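PDB 4O8V: probable alginate O-acetylase AlgJ from Pseudomonas putida, which probably adds acetyl groups to the O-2 and O-3 positions of mannuronate residues in alginate, working in the periplasm with AlgI and AlgF. Local coordinates for residues D16-S21 / R66-Y71; F116-T121 / L180-N185; T154-T159 / Q187-R192; T217-N222 / E273-Y278. All blocks are in the same frame, centred on the assembly; numbering follows the deposited sequence.

Contact 1. Residues D16-S21 / R66-Y71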
loop_
_atom_site.group_PDB
_atom_site.type_symbol
_atom_site.label_atom_id
_atom_site.label_comp_id
_atom_site.label_asym_id
_atom_site.label_seq_id
_atom_site.Cartn_x
_atom_site.Cartn_y
_atom_site.Cartn_z
ATOM N N ASP A 16 -20.806 -10.160 10.541
ATOM C CA ASP A 16 -20.323 -9.605 11.813
ATOM C C ASP A 16 -19.983 -8.108 11.707
ATOM O O ASP A 16 -19.007 -7.633 12.320
ATOM C CB ASP A 16 -19.085 -10.387 12.324
ATOM C CG ASP A 16 -19.443 -11.750 12.921
ATOM O OD1 ASP A 16 -20.629 -12.161 12.845
ATOM O OD2 ASP A 16 -18.531 -12.418 13.468
ATOM N N GLN A 17 -20.793 -7.371 10.948
ATOM C CA GLN A 17 -20.618 -5.924 10.766
ATOM C C GLN A 17 -19.234 -5.556 10.169
ATOM O O GLN A 17 -18.680 -4.493 10.455
ATOM C CB GLN A 17 -20.853 -5.165 12.098
ATOM C CG GLN A 17 -22.271 -5.383 12.701
ATOM C CD GLN A 17 -22.799 -4.207 13.542
ATOM O OE1 GLN A 17 -22.118 -3.677 14.426
ATOM N NE2 GLN A 17 -24.048 -3.816 13.275
ATOM N N TRP A 18 -18.701 -6.428 9.312
ATOM C CA TRP A 18 -17.511 -6.091 8.504
ATOM C C TRP A 18 -17.964 -5.391 7.207
ATOM O O TRP A 18 -19.018 -5.727 6.664
ATOM C CB TRP A 18 -16.716 -7.360 8.165
ATOM C CG TRP A 18 -15.768 -7.789 9.256
ATOM C CD1 TRP A 18 -16.082 -8.339 10.478
ATOM C CD2 TRP A 18 -14.352 -7.680 9.217
ATOM N NE1 TRP A 18 -14.925 -8.550 11.209
ATOM C CE2 TRP A 18 -13.854 -8.174 10.440
ATOM C CE3 TRP A 18 -13.445 -7.216 8.252
ATOM C CZ2 TRP A 18 -12.481 -8.196 10.736
ATOM C CZ3 TRP A 18 -12.087 -7.250 8.546
ATOM C CH2 TRP A 18 -11.622 -7.735 9.772
ATOM N N LEU A 19 -17.160 -4.454 6.714
ATOM C CA LEU A 19 -17.419 -3.748 5.457
ATOM C C LEU A 19 -16.234 -3.939 4.535
ATOM O O LEU A 19 -15.119 -3.971 5.005
ATOM C CB LEU A 19 -17.612 -2.259 5.701
ATOM C CG LEU A 19 -18.698 -1.885 6.696
ATOM C CD1 LEU A 19 -18.687 -0.357 6.890
ATOM C CD2 LEU A 19 -20.037 -2.356 6.168
ATOM N N PHE A 20 -16.465 -4.010 3.232
ATOM C CA PHE A 20 -15.355 -4.089 2.277
ATOM C C PHE A 20 -15.527 -3.029 1.195
ATOM O O PHE A 20 -16.648 -2.580 0.932
ATOM C CB PHE A 20 -15.281 -5.474 1.633
ATOM C CG PHE A 20 -15.013 -6.604 2.603
ATOM C CD1 PHE A 20 -13.722 -6.992 2.899
ATOM C CD2 PHE A 20 -16.060 -7.301 3.190
ATOM C CE1 PHE A 20 -13.474 -8.062 3.789
ATOM C CE2 PHE A 20 -15.820 -8.364 4.086
ATOM C CZ PHE A 20 -14.524 -8.740 4.379
ATOM N N SER A 21 -14.414 -2.621 0.582
ATOM C CA SER A 21 -14.459 -1.782 -0.618
ATOM C C SER A 21 -14.933 -2.594 -1.807
ATOM O O SER A 21 -14.402 -3.680 -2.054
ATOM C CB SER A 21 -13.074 -1.215 -0.944
ATOM O OG SER A 21 -13.108 -0.620 -2.232
ATOM N N ARG A 66 -9.294 -10.587 0.606
ATOM C CA ARG A 66 -8.486 -11.798 0.453
ATOM C C ARG A 66 -7.960 -12.274 1.802
ATOM O O ARG A 66 -7.861 -13.468 2.044
ATOM C CB ARG A 66 -7.293 -11.544 -0.508
ATOM C CG ARG A 66 -6.408 -12.767 -0.726
ATOM C CD ARG A 66 -5.234 -12.499 -1.704
ATOM N NE ARG A 66 -5.632 -11.792 -2.927
ATOM C CZ ARG A 66 -6.275 -12.345 -3.951
ATOM N NH1 ARG A 66 -6.654 -13.625 -3.903
ATOM N NH2 ARG A 66 -6.569 -11.610 -5.023
ATOM N N VAL A 67 -7.610 -11.333 2.672
ATOM C CA VAL A 67 -7.042 -11.669 3.965
ATOM C C VAL A 67 -8.144 -12.080 4.948
ATOM O O VAL A 67 -7.928 -12.954 5.787
ATOM C CB VAL A 67 -6.223 -10.494 4.550
ATOM C CG1 VAL A 67 -5.704 -10.834 5.950
ATOM C CG2 VAL A 67 -5.058 -10.136 3.618
ATOM N N TYR A 68 -9.317 -11.453 4.838
ATOM C CA TYR A 68 -10.465 -11.783 5.710
ATOM C C TYR A 68 -11.654 -12.393 4.951
ATOM O O TYR A 68 -12.803 -11.964 5.093
ATOM C CB TYR A 68 -10.882 -10.523 6.498
ATOM C CG TYR A 68 -9.947 -10.276 7.659
ATOM C CD1 TYR A 68 -10.063 -11.035 8.828
ATOM C CD2 TYR A 68 -8.913 -9.328 7.576
ATOM C CE1 TYR A 68 -9.195 -10.853 9.892
ATOM C CE2 TYR A 68 -8.026 -9.134 8.645
ATOM C CZ TYR A 68 -8.171 -9.908 9.795
ATOM O OH TYR A 68 -7.296 -9.743 10.851
ATOM N N THR A 69 -11.391 -13.446 4.186
ATOM C CA THR A 69 -12.458 -14.126 3.440
ATOM C C THR A 69 -13.527 -14.701 4.354
ATOM O O THR A 69 -14.670 -14.939 3.930
ATOM C CB THR A 69 -11.918 -15.278 2.580
ATOM O OG1 THR A 69 -11.347 -16.277 3.431
ATOM C CG2 THR A 69 -10.856 -14.776 1.631
ATOM N N GLU A 70 -13.170 -14.919 5.615
ATOM C CA GLU A 70 -14.105 -15.554 6.531
ATOM C C GLU A 70 -15.221 -14.587 6.925
ATOM O O GLU A 70 -16.231 -15.004 7.493
ATOM C CB GLU A 70 -13.382 -16.090 7.782
ATOM C CG GLU A 70 -12.758 -15.034 8.684
ATOM C CD GLU A 70 -11.261 -14.828 8.402
ATOM O OE1 GLU A 70 -10.852 -14.866 7.217
ATOM O OE2 GLU A 70 -10.494 -14.644 9.375
ATOM N N TYR A 71 -15.047 -13.306 6.615
ATOM C CA TYR A 71 -16.088 -12.323 6.920
ATOM C C TYR A 71 -16.816 -11.850 5.667
ATOM O O TYR A 71 -17.595 -10.906 5.719
ATOM C CB TYR A 71 -15.497 -11.126 7.682
ATOM C CG TYR A 71 -15.004 -11.521 9.058
ATOM C CD1 TYR A 71 -15.859 -12.110 9.977
ATOM C CD2 TYR A 71 -13.677 -11.316 9.430
ATOM C CE1 TYR A 71 -15.413 -12.485 11.235
ATOM C CE2 TYR A 71 -13.215 -11.693 10.683
ATOM C CZ TYR A 71 -14.090 -12.281 11.576
ATOM O OH TYR A 71 -13.654 -12.649 12.829
HETATM O O HOH W 1 -16.141 -11.909 14.577
#
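Trp18 lies against Tyr71 and Tyr68. Its CB meets Tyr71 CB at 4.0 Å, and CG keeps to the same methylene, which sits over the pyrrole face as a CH-pi contact. Further out, CD1 faces Tyr71 CG, and NE1 stands over the centre of the phenol ring; CD2 and CZ2 lie along that ring, nearest Tyr71 CD2 and CE2. The closest approach is Trp18 CE2 to Tyr71 CD2 at 3.3 Å; the five-membered ring and the phenol form an offset stack, centroids 3.8 Å apart and planes 10° from parallel. At the far rim the partner changes: CH2 stands over the centre of the Tyr68 ring, 3.7 Å from Tyr68 CG, which CZ3 also meets, with ring planes inclined by 34°. An alanine here would take away the indole, and Tyr68 and Tyr71 would probably each lose the aromatic partner on one face. Phe20, two residues on, turns its ring edge to the carbonyl of Tyr71, CE2 to O 3.5 Å. A water bridges Asp16 OD2 and Tyr71 OH. The aromatic cluster joins the lead-in to strand 19-21, which pairs antiparallel with strand 11-13, to the turn that follows helix 64-67.

Contact 2. Residues F116-T121 / L180-N185; sequences FLRTDT and LPAPDN
The loop that carries Asp120, the probable acid of a Ser-His-Asp triad as in SGNH hydrolases, is held here at Arg118 and Thr119 by the start of strand 184-193. Asp184 does most of the work. Its OD1 accepts Arg118 N at 2.7 Å through the syn lone pair, and OD2 takes Thr119 N at 2.8 Å, also syn. Thr119 OG1 adds a third bond, reaching OD2 at 2.7 Å nearly along the C-O axis. With OG1 between the backbone N and the carbonyl carbon (chi1 70°), the hydroxyl and amide of Thr119 reach the same oxygen. Leu117 CD2 packs on Asp184 CG at 3.7 Å. Arg118 extends as far as CD and then bends at chi3, laying its guanidinium end-on to Ala182 O: NH1 and NH2 both lie 2.9 Å from this oxygen, NH1 tilted 18° from the carbonyl plane and NH2 well above it. NH1 also donates to Gln17 O. Asp120 turns its carboxylate elsewhere, to His122 ND1. A buried carboxylate gripped by two successive amides and a hydroxyl is probably stabilised as the anion, and the three bonds fix the backbone immediately before Asp120.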
loop_
_atom_site.group_PDB
_atom_site.type_symbol
_atom_site.label_atom_id
_atom_site.label_comp_id
_atom_site.label_asym_id
_atom_site.label_seq_id
_atom_site.Cartn_x
_atom_site.Cartn_y
_atom_site.Cartn_z
ATOM N N PHE A 116 -6.359 -5.986 9.557
ATOM C CA PHE A 116 -7.122 -4.894 8.927
ATOM C C PHE A 116 -8.246 -4.465 9.865
ATOM O O PHE A 116 -8.709 -5.267 10.696
ATOM C CB PHE A 116 -7.771 -5.305 7.588
ATOM C CG PHE A 116 -6.811 -5.399 6.429
ATOM C CD1 PHE A 116 -6.029 -6.533 6.261
ATOM C CD2 PHE A 116 -6.751 -4.384 5.479
ATOM C CE1 PHE A 116 -5.166 -6.643 5.202
ATOM C CE2 PHE A 116 -5.892 -4.484 4.406
ATOM C CZ PHE A 116 -5.094 -5.611 4.265
ATOM N N LEU A 117 -8.700 -3.224 9.717
ATOM C CA LEU A 117 -9.863 -2.724 10.463
ATOM C C LEU A 117 -11.141 -3.384 9.948
ATOM O O LEU A 117 -11.227 -3.718 8.773
ATOM C CB LEU A 117 -9.974 -1.199 10.325
ATOM C CG LEU A 117 -8.858 -0.373 10.979
ATOM C CD1 LEU A 117 -8.805 0.992 10.348
ATOM C CD2 LEU A 117 -9.109 -0.226 12.432
ATOM N N ARG A 118 -12.125 -3.567 10.820
ATOM C CA ARG A 118 -13.415 -4.158 10.413
ATOM C C ARG A 118 -14.247 -3.264 9.455
ATOM O O ARG A 118 -14.857 -3.770 8.503
ATOM C CB ARG A 118 -14.231 -4.511 11.674
ATOM C CG ARG A 118 -15.646 -5.062 11.412
ATOM C CD ARG A 118 -16.304 -5.568 12.714
ATOM N NE ARG A 118 -16.096 -4.652 13.825
ATOM C CZ ARG A 118 -16.779 -3.529 14.014
ATOM N NH1 ARG A 118 -17.745 -3.184 13.174
ATOM N NH2 ARG A 118 -16.499 -2.754 15.057
ATOM N N THR A 119 -14.259 -1.949 9.684
ATOM C CA THR A 119 -15.134 -1.052 8.934
ATOM C C THR A 119 -14.399 -0.082 8.014
ATOM O O THR A 119 -14.978 0.880 7.517
ATOM C CB THR A 119 -16.011 -0.233 9.874
ATOM O OG1 THR A 119 -15.203 0.718 10.579
ATOM C CG2 THR A 119 -16.722 -1.160 10.884
ATOM N N ASP A 120 -13.121 -0.347 7.784
ATOM C CA ASP A 120 -12.257 0.590 7.056
ATOM C C ASP A 120 -11.440 -0.204 6.033
ATOM O O ASP A 120 -11.237 -1.403 6.211
ATOM C CB ASP A 120 -11.367 1.326 8.067
ATOM C CG ASP A 120 -10.535 2.468 7.453
ATOM O OD1 ASP A 120 -9.478 2.182 6.848
ATOM O OD2 ASP A 120 -10.937 3.651 7.625
ATOM N N THR A 121 -10.989 0.434 4.959
ATOM C CA THR A 121 -10.196 -0.267 3.952
ATOM C C THR A 121 -8.796 -0.629 4.443
ATOM O O THR A 121 -8.150 -1.514 3.883
ATOM C CB THR A 121 -10.023 0.576 2.659
ATOM O OG1 THR A 121 -9.315 1.774 2.983
ATOM C CG2 THR A 121 -11.377 0.907 2.053
ATOM N N LEU A 180 -25.773 1.623 11.285
ATOM C CA LEU A 180 -24.320 1.648 11.055
ATOM C C LEU A 180 -23.622 0.599 11.902
ATOM O O LEU A 180 -24.038 0.353 13.030
ATOM C CB LEU A 180 -23.733 3.027 11.380
ATOM C CG LEU A 180 -24.245 4.193 10.529
ATOM C CD1 LEU A 180 -23.863 5.529 11.161
ATOM C CD2 LEU A 180 -23.680 4.078 9.118
ATOM N N PRO A 181 -22.558 -0.021 11.368
ATOM C CA PRO A 181 -21.761 -0.954 12.174
ATOM C C PRO A 181 -21.083 -0.252 13.346
ATOM O O PRO A 181 -20.863 0.960 13.299
ATOM C CB PRO A 181 -20.718 -1.481 11.182
ATOM C CG PRO A 181 -20.599 -0.396 10.170
ATOM C CD PRO A 181 -21.986 0.155 10.021
ATOM N N ALA A 182 -20.813 -0.996 14.414
ATOM C CA ALA A 182 -20.028 -0.465 15.524
ATOM C C ALA A 182 -18.697 0.093 15.004
ATOM O O ALA A 182 -18.075 -0.505 14.128
ATOM C CB ALA A 182 -19.772 -1.552 16.584
ATOM N N PRO A 183 -18.267 1.244 15.530
ATOM C CA PRO A 183 -16.934 1.737 15.174
ATOM C C PRO A 183 -15.847 0.730 15.520
ATOM O O PRO A 183 -16.002 -0.032 16.486
ATOM C CB PRO A 183 -16.783 3.000 16.025
ATOM C CG PRO A 183 -18.165 3.389 16.394
ATOM C CD PRO A 183 -18.960 2.134 16.476
ATOM N N ASP A 184 -14.759 0.729 14.751
ATOM C CA ASP A 184 -13.541 0.035 15.154
ATOM C C ASP A 184 -12.960 0.677 16.404
ATOM O O ASP A 184 -13.369 1.765 16.798
ATOM C CB ASP A 184 -12.471 0.085 14.042
ATOM C CG ASP A 184 -12.685 -0.963 12.968
ATOM O OD1 ASP A 184 -12.218 -2.116 13.141
ATOM O OD2 ASP A 184 -13.284 -0.624 11.929
ATOM N N ASN A 185 -11.987 -0.000 17.007
ATOM C CA ASN A 185 -11.124 0.624 17.998
ATOM C C ASN A 185 -9.765 0.821 17.363
ATOM O O ASN A 185 -9.338 -0.008 16.557
ATOM C CB ASN A 185 -11.018 -0.227 19.262
ATOM C CG ASN A 185 -12.206 -0.043 20.186
ATOM O OD1 ASN A 185 -12.831 1.020 20.217
ATOM N ND2 ASN A 185 -12.515 -1.075 20.963
#

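Contact 3. Residues T154-T159 / Q187-R192; sequences TEAGNT and QKRTTR
Thr154 and Thr191 meet through their hydroxyls, Thr191 OG1 donating to Thr154 OG1 over 2.6 Å. Both oxygens lie anti to their own carbonyl carbons, which brings them together on one face of the strand pair. On that face Ala156 CB touches the amide of Gln187, and Thr154 CG2 rests over the guanidinium of Arg189 in the conformer given here. The other face carries a salt bridge: Glu155 OE2 receives Arg192 NH2 at 3.0 Å, on the anti side, 29° out of the carboxylate plane, the carboxylate turned 82° from the guanidinium plane. Behind these side chains strands 152-162 and 184-193 form a two-stranded antiparallel sheet, apart from the parallel sheet of the domain. Glu155 and Thr190 make a hydrogen-bonded pair, Glu155 N to Thr190 O 2.8 Å and Thr190 N to Glu155 O 3.1 Å. Beyond Ala156 the register slips by one residue in a beta bulge: Gly157 N donates to Lys188 O at 2.7 Å, while Lys188 N turns to Asn158 O at 2.9 Å. A water ties Gly157 O to Thr159 OG1 and Gln187 NE2. Further out, Glu129 forms a salt bridge with Arg189 in that same conformer, Gln233 holds the Thr154 hydroxyl and Asn226 that of Thr191.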
loop_
_atom_site.group_PDB
_atom_site.type_symbol
_atom_site.label_atom_id
_atom_site.label_comp_id
_atom_site.label_asym_id
_atom_site.label_seq_id
_atom_site.Cartn_x
_atom_site.Cartn_y
_atom_site.Cartn_z
ATOM N N THR A 154 9.088 2.940 19.008
ATOM C CA THR A 154 7.650 3.120 18.787
ATOM C C THR A 154 6.928 2.972 20.107
ATOM O O THR A 154 7.168 2.012 20.826
ATOM C CB THR A 154 7.104 2.103 17.762
ATOM O OG1 THR A 154 7.694 2.369 16.482
ATOM C CG2 THR A 154 5.568 2.187 17.652
ATOM N N GLU A 155 6.098 3.950 20.460
ATOM C CA GLU A 155 5.344 3.877 21.709
ATOM C C GLU A 155 3.854 3.751 21.416
ATOM O O GLU A 155 3.314 4.429 20.533
ATOM C CB GLU A 155 5.599 5.107 22.582
ATOM C CG GLU A 155 7.026 5.222 23.119
ATOM C CD GLU A 155 7.214 6.425 24.036
ATOM O OE1 GLU A 155 6.232 7.178 24.235
ATOM O OE2 GLU A 155 8.338 6.617 24.556
ATOM N N ALA A 156 3.190 2.879 22.155
ATOM C CA ALA A 156 1.761 2.687 21.997
ATOM C C ALA A 156 1.050 3.610 22.961
ATOM O O ALA A 156 1.338 3.591 24.161
ATOM C CB ALA A 156 1.386 1.245 22.262
ATOM N N GLY A 157 0.140 4.426 22.441
ATOM C CA GLY A 157 -0.635 5.322 23.279
ATOM C C GLY A 157 -2.008 4.751 23.620
ATOM O O GLY A 157 -2.173 3.547 23.790
ATOM N N ASN A 158 -2.997 5.626 23.717
ATOM C CA ASN A 158 -4.333 5.204 24.112
ATOM C C ASN A 158 -5.083 4.573 22.944
ATOM O O ASN A 158 -4.692 4.714 21.792
ATOM C CB ASN A 158 -5.117 6.390 24.674
ATOM C CG ASN A 158 -4.539 6.902 25.975
ATOM O OD1 ASN A 158 -3.850 6.167 26.696
ATOM N ND2 ASN A 158 -4.803 8.170 26.283
ATOM N N THR A 159 -6.162 3.861 23.259
ATOM C CA THR A 159 -7.060 3.321 22.247
ATOM C C THR A 159 -8.408 4.048 22.349
ATOM O O THR A 159 -8.882 4.311 23.462
ATOM C CB THR A 159 -7.264 1.801 22.450
ATOM O OG1 THR A 159 -6.030 1.108 22.208
ATOM C CG2 THR A 159 -8.363 1.254 21.537
ATOM N N GLN A 187 -5.662 1.986 18.189
ATOM C CA GLN A 187 -4.597 2.326 19.115
ATOM C C GLN A 187 -3.651 3.349 18.478
ATOM O O GLN A 187 -3.180 3.160 17.364
ATOM C CB GLN A 187 -3.800 1.088 19.531
ATOM C CG GLN A 187 -2.761 1.399 20.583
ATOM C CD GLN A 187 -1.936 0.191 20.978
ATOM O OE1 GLN A 187 -1.246 -0.408 20.148
ATOM N NE2 GLN A 187 -1.990 -0.163 22.252
ATOM N N LYS A 188 -3.412 4.445 19.176
ATOM C CA LYS A 188 -2.439 5.422 18.713
ATOM C C LYS A 188 -1.039 4.821 18.812
ATOM O O LYS A 188 -0.683 4.254 19.840
ATOM C CB LYS A 188 -2.517 6.709 19.553
ATOM C CG LYS A 188 -1.633 7.830 19.015
ATOM C CD LYS A 188 -1.557 9.000 19.984
ATOM C CE LYS A 188 -0.551 10.036 19.516
ATOM N NZ LYS A 188 -0.726 10.357 18.071
ATOM N N ARG A 189 -0.230 4.942 17.763
ATOM C CA ARG A 189 1.166 4.510 17.870
ATOM C C ARG A 189 2.077 5.470 17.138
ATOM O O ARG A 189 1.863 5.763 15.956
ATOM C CB ARG A 189 1.340 3.083 17.342
ATOM C CG ARG A 189 1.181 2.026 18.440
ATOM C CD ARG A 189 0.812 0.654 17.887
ATOM N NE ARG A 189 1.699 0.239 16.806
ATOM C CZ ARG A 189 2.842 -0.418 16.968
ATOM N NH1 ARG A 189 3.272 -0.752 18.184
ATOM N NH2 ARG A 189 3.560 -0.743 15.901
ATOM N N THR A 190 3.076 5.963 17.863
ATOM C CA THR A 190 3.999 6.973 17.371
ATOM C C THR A 190 5.455 6.508 17.479
ATOM O O THR A 190 5.838 5.837 18.436
ATOM C CB THR A 190 3.818 8.295 18.135
ATOM O OG1 THR A 190 3.934 8.052 19.534
ATOM C CG2 THR A 190 2.431 8.876 17.876
ATOM N N THR A 191 6.267 6.893 16.497
ATOM C CA THR A 191 7.654 6.458 16.423
ATOM C C THR A 191 8.583 7.664 16.466
ATOM O O THR A 191 8.329 8.667 15.805
ATOM C CB THR A 191 7.907 5.652 15.138
ATOM O OG1 THR A 191 7.033 4.509 15.113
ATOM C CG2 THR A 191 9.377 5.201 15.053
ATOM N N ARG A 192 9.647 7.567 17.253
ATOM C CA ARG A 192 10.602 8.655 17.374
ATOM C C ARG A 192 12.025 8.113 17.303
ATOM O O ARG A 192 12.285 6.991 17.737
ATOM C CB ARG A 192 10.387 9.396 18.694
ATOM C CG ARG A 192 10.577 8.489 19.902
ATOM C CD ARG A 192 10.173 9.135 21.214
ATOM N NE ARG A 192 10.217 8.165 22.306
ATOM C CZ ARG A 192 11.329 7.799 22.938
ATOM N NH1 ARG A 192 12.502 8.325 22.593
ATOM N NH2 ARG A 192 11.270 6.907 23.919
HETATM O O HOH W 2 1.806 7.023 20.773
HETATM O O HOH W 3 -3.933 1.405 24.105
#

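Contact 4. Residues T217-N222 / E273-Y278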
loop_
_atom_site.group_PDB
_atom_site.type_symbol
_atom_site.label_atom_id
_atom_site.label_comp_id
_atom_site.label_asym_id
_atom_site.label_seq_id
_atom_site.Cartn_x
_atom_site.Cartn_y
_atom_site.Cartn_z
ATOM N N THR A 217 -0.150 5.254 -1.097
ATOM C CA THR A 217 -1.514 5.735 -0.976
ATOM C C THR A 217 -1.799 6.141 0.460
ATOM O O THR A 217 -0.879 6.426 1.243
ATOM C CB THR A 217 -2.551 4.647 -1.393
ATOM O OG1 THR A 217 -2.510 3.583 -0.432
ATOM C CG2 THR A 217 -2.228 4.084 -2.777
ATOM N N SER A 218 -3.085 6.219 0.788
ATOM C CA SER A 218 -3.498 6.472 2.168
ATOM C C SER A 218 -3.001 5.391 3.128
ATOM O O SER A 218 -2.893 5.652 4.335
ATOM C CB SER A 218 -5.030 6.595 2.240
ATOM O OG SER A 218 -5.668 5.460 1.687
ATOM N N TYR A 219 -2.681 4.190 2.629
ATOM C CA TYR A 219 -2.067 3.166 3.508
ATOM C C TYR A 219 -0.770 3.710 4.110
ATOM O O TYR A 219 -0.410 3.396 5.261
ATOM C CB TYR A 219 -1.773 1.845 2.769
ATOM C CG TYR A 219 -2.982 0.975 2.520
ATOM C CD1 TYR A 219 -3.777 1.185 1.397
ATOM C CD2 TYR A 219 -3.343 -0.053 3.413
ATOM C CE1 TYR A 219 -4.900 0.399 1.148
ATOM C CE2 TYR A 219 -4.480 -0.865 3.164
ATOM C CZ TYR A 219 -5.243 -0.628 2.033
ATOM O OH TYR A 219 -6.365 -1.385 1.776
ATOM N N SER A 220 -0.094 4.567 3.345
ATOM C CA SER A 220 1.206 5.120 3.749
ATOM C C SER A 220 1.125 6.563 4.201
ATOM O O SER A 220 1.959 7.007 4.979
ATOM C CB SER A 220 2.213 5.046 2.584
ATOM O OG SER A 220 2.517 3.707 2.251
ATOM N N ALA A 221 0.159 7.317 3.672
ATOM C CA ALA A 221 0.080 8.737 3.990
ATOM C C ALA A 221 -0.586 9.013 5.321
ATOM O O ALA A 221 -0.336 10.036 5.936
ATOM C CB ALA A 221 -0.673 9.505 2.876
ATOM N N ASN A 222 -1.468 8.124 5.747
ATOM C CA ASN A 222 -2.268 8.370 6.944
ATOM C C ASN A 222 -1.488 7.974 8.218
ATOM O O ASN A 222 -1.172 6.802 8.407
ATOM C CB ASN A 222 -3.604 7.582 6.840
ATOM C CG ASN A 222 -4.596 7.975 7.904
ATOM O OD1 ASN A 222 -4.205 8.354 9.007
ATOM N ND2 ASN A 222 -5.900 7.893 7.577
ATOM N N GLU A 273 4.364 1.424 -1.993
ATOM C CA GLU A 273 3.183 0.716 -1.501
ATOM C C GLU A 273 2.050 0.817 -2.535
ATOM O O GLU A 273 1.651 1.909 -2.961
ATOM C CB GLU A 273 2.781 1.272 -0.133
ATOM C CG GLU A 273 1.385 0.878 0.309
ATOM C CD GLU A 273 0.361 1.981 0.062
ATOM O OE1 GLU A 273 0.620 3.154 0.447
ATOM O OE2 GLU A 273 -0.720 1.676 -0.490
ATOM N N PHE A 274 1.570 -0.349 -2.966
ATOM C CA PHE A 274 0.701 -0.487 -4.135
ATOM C C PHE A 274 -0.328 -1.583 -3.827
ATOM O O PHE A 274 -0.052 -2.768 -4.011
ATOM C CB PHE A 274 1.547 -0.839 -5.383
ATOM C CG PHE A 274 0.854 -0.592 -6.707
ATOM C CD1 PHE A 274 -0.409 -1.114 -6.969
ATOM C CD2 PHE A 274 1.478 0.180 -7.706
ATOM C CE1 PHE A 274 -1.033 -0.892 -8.210
ATOM C CE2 PHE A 274 0.852 0.423 -8.937
ATOM C CZ PHE A 274 -0.410 -0.108 -9.186
ATOM N N PRO A 275 -1.508 -1.200 -3.330
ATOM C CA PRO A 275 -2.505 -2.219 -2.988
ATOM C C PRO A 275 -2.997 -2.976 -4.241
ATOM O O PRO A 275 -3.133 -2.368 -5.306
ATOM C CB PRO A 275 -3.646 -1.402 -2.346
ATOM C CG PRO A 275 -2.964 -0.117 -1.864
ATOM C CD PRO A 275 -1.952 0.158 -2.978
ATOM N N GLU A 276 -3.258 -4.274 -4.121
ATOM C CA GLU A 276 -3.515 -5.088 -5.310
ATOM C C GLU A 276 -4.708 -4.618 -6.156
ATOM O O GLU A 276 -4.656 -4.692 -7.380
ATOM C CB GLU A 276 -3.696 -6.563 -4.922
ATOM C CG GLU A 276 -4.955 -6.868 -4.118
ATOM C CD GLU A 276 -5.320 -8.350 -4.097
ATOM O OE1 GLU A 276 -5.960 -8.837 -5.057
ATOM O OE2 GLU A 276 -5.001 -9.028 -3.104
ATOM N N ARG A 277 -5.763 -4.101 -5.522
ATOM C CA ARG A 277 -6.981 -3.758 -6.246
ATOM C C ARG A 277 -6.789 -2.638 -7.271
ATOM O O ARG A 277 -7.633 -2.456 -8.136
ATOM C CB ARG A 277 -8.094 -3.353 -5.269
ATOM C CG ARG A 277 -7.931 -1.946 -4.653
ATOM C CD ARG A 277 -9.028 -1.736 -3.594
ATOM N NE ARG A 277 -9.160 -0.368 -3.088
ATOM C CZ ARG A 277 -8.651 0.038 -1.926
ATOM N NH1 ARG A 277 -7.944 -0.808 -1.187
ATOM N NH2 ARG A 277 -8.834 1.285 -1.509
ATOM N N TYR A 278 -5.694 -1.891 -7.159
ATOM C CA TYR A 278 -5.430 -0.788 -8.089
ATOM C C TYR A 278 -4.841 -1.240 -9.419
ATOM O O TYR A 278 -4.806 -0.461 -10.366
ATOM C CB TYR A 278 -4.479 0.244 -7.463
ATOM C CG TYR A 278 -5.113 1.082 -6.373
ATOM C CD1 TYR A 278 -5.988 2.126 -6.684
ATOM C CD2 TYR A 278 -4.849 0.817 -5.035
ATOM C CE1 TYR A 278 -6.578 2.886 -5.681
ATOM C CE2 TYR A 278 -5.431 1.565 -4.032
ATOM C CZ TYR A 278 -6.290 2.599 -4.355
ATOM O OH TYR A 278 -6.861 3.338 -3.336
HETATM O O HOH W 4 -5.617 3.069 -0.833
#
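Thr217 and Glu273 come within 6.9 Å at their CA atoms, where a short helix starts beside strand 269-275. The Glu273 carboxylate reaches across to Thr217, with CG anti to the backbone N (chi1 165°) and the chain bent at chi2. OE1 takes two bonds, from Thr217 N at 2.7 Å on the syn side, 34° out of the carboxylate plane, and from Ser220 OG at 2.7 Å on the anti side. OE2 accepts from Thr217 OG1 at 2.6 Å through its syn lone pair. A glutamine in place of Glu273 would put an NH2 where one oxygen now accepts, and would probably leave a hydroxyl or amide of the helix start without its acceptor. Thr217 is the N-cap residue of helix 218-221: its OG1 accepts from Tyr219 N at 3.1 Å, which suggests that Glu273 orients the capping hydroxyl. The helix opens with Ser218, the probable nucleophile, at the end of a central parallel sheet as in SGNH hydrolases; its OG is hydrogen-bonded to His122 NE2. Tyr219 CD1 passes Pro275 CG at 3.6 Å, and Thr217 CG2 touches Pro275 CD. Arg277 NH1 gives Tyr219 OH a weak bond, while its NE pairs with Glu23.

Contact 4 lies near the centre of the chain and contact 3 on its surface; contact 1 is buried but peripheral, and contact 2 is partly buried. Contacts 2 and 3 share strand 184-193, whose first residue braces the loop while the strand pairs with 152-162. In contacts 2 and 4 a buried carboxylate collects backbone and hydroxyl donors next to a probable catalytic residue, whereas contact 1 relies on aromatic faces and contact 3 on main-chain pairing with an exposed salt bridge. Bonds also join them: Leu19 N to Arg118 O between contacts 1 and 2, Arg66 to Glu276 between 1 and 4, and a weak bond between Thr121 O and Tyr219 OH linking 2 and 4.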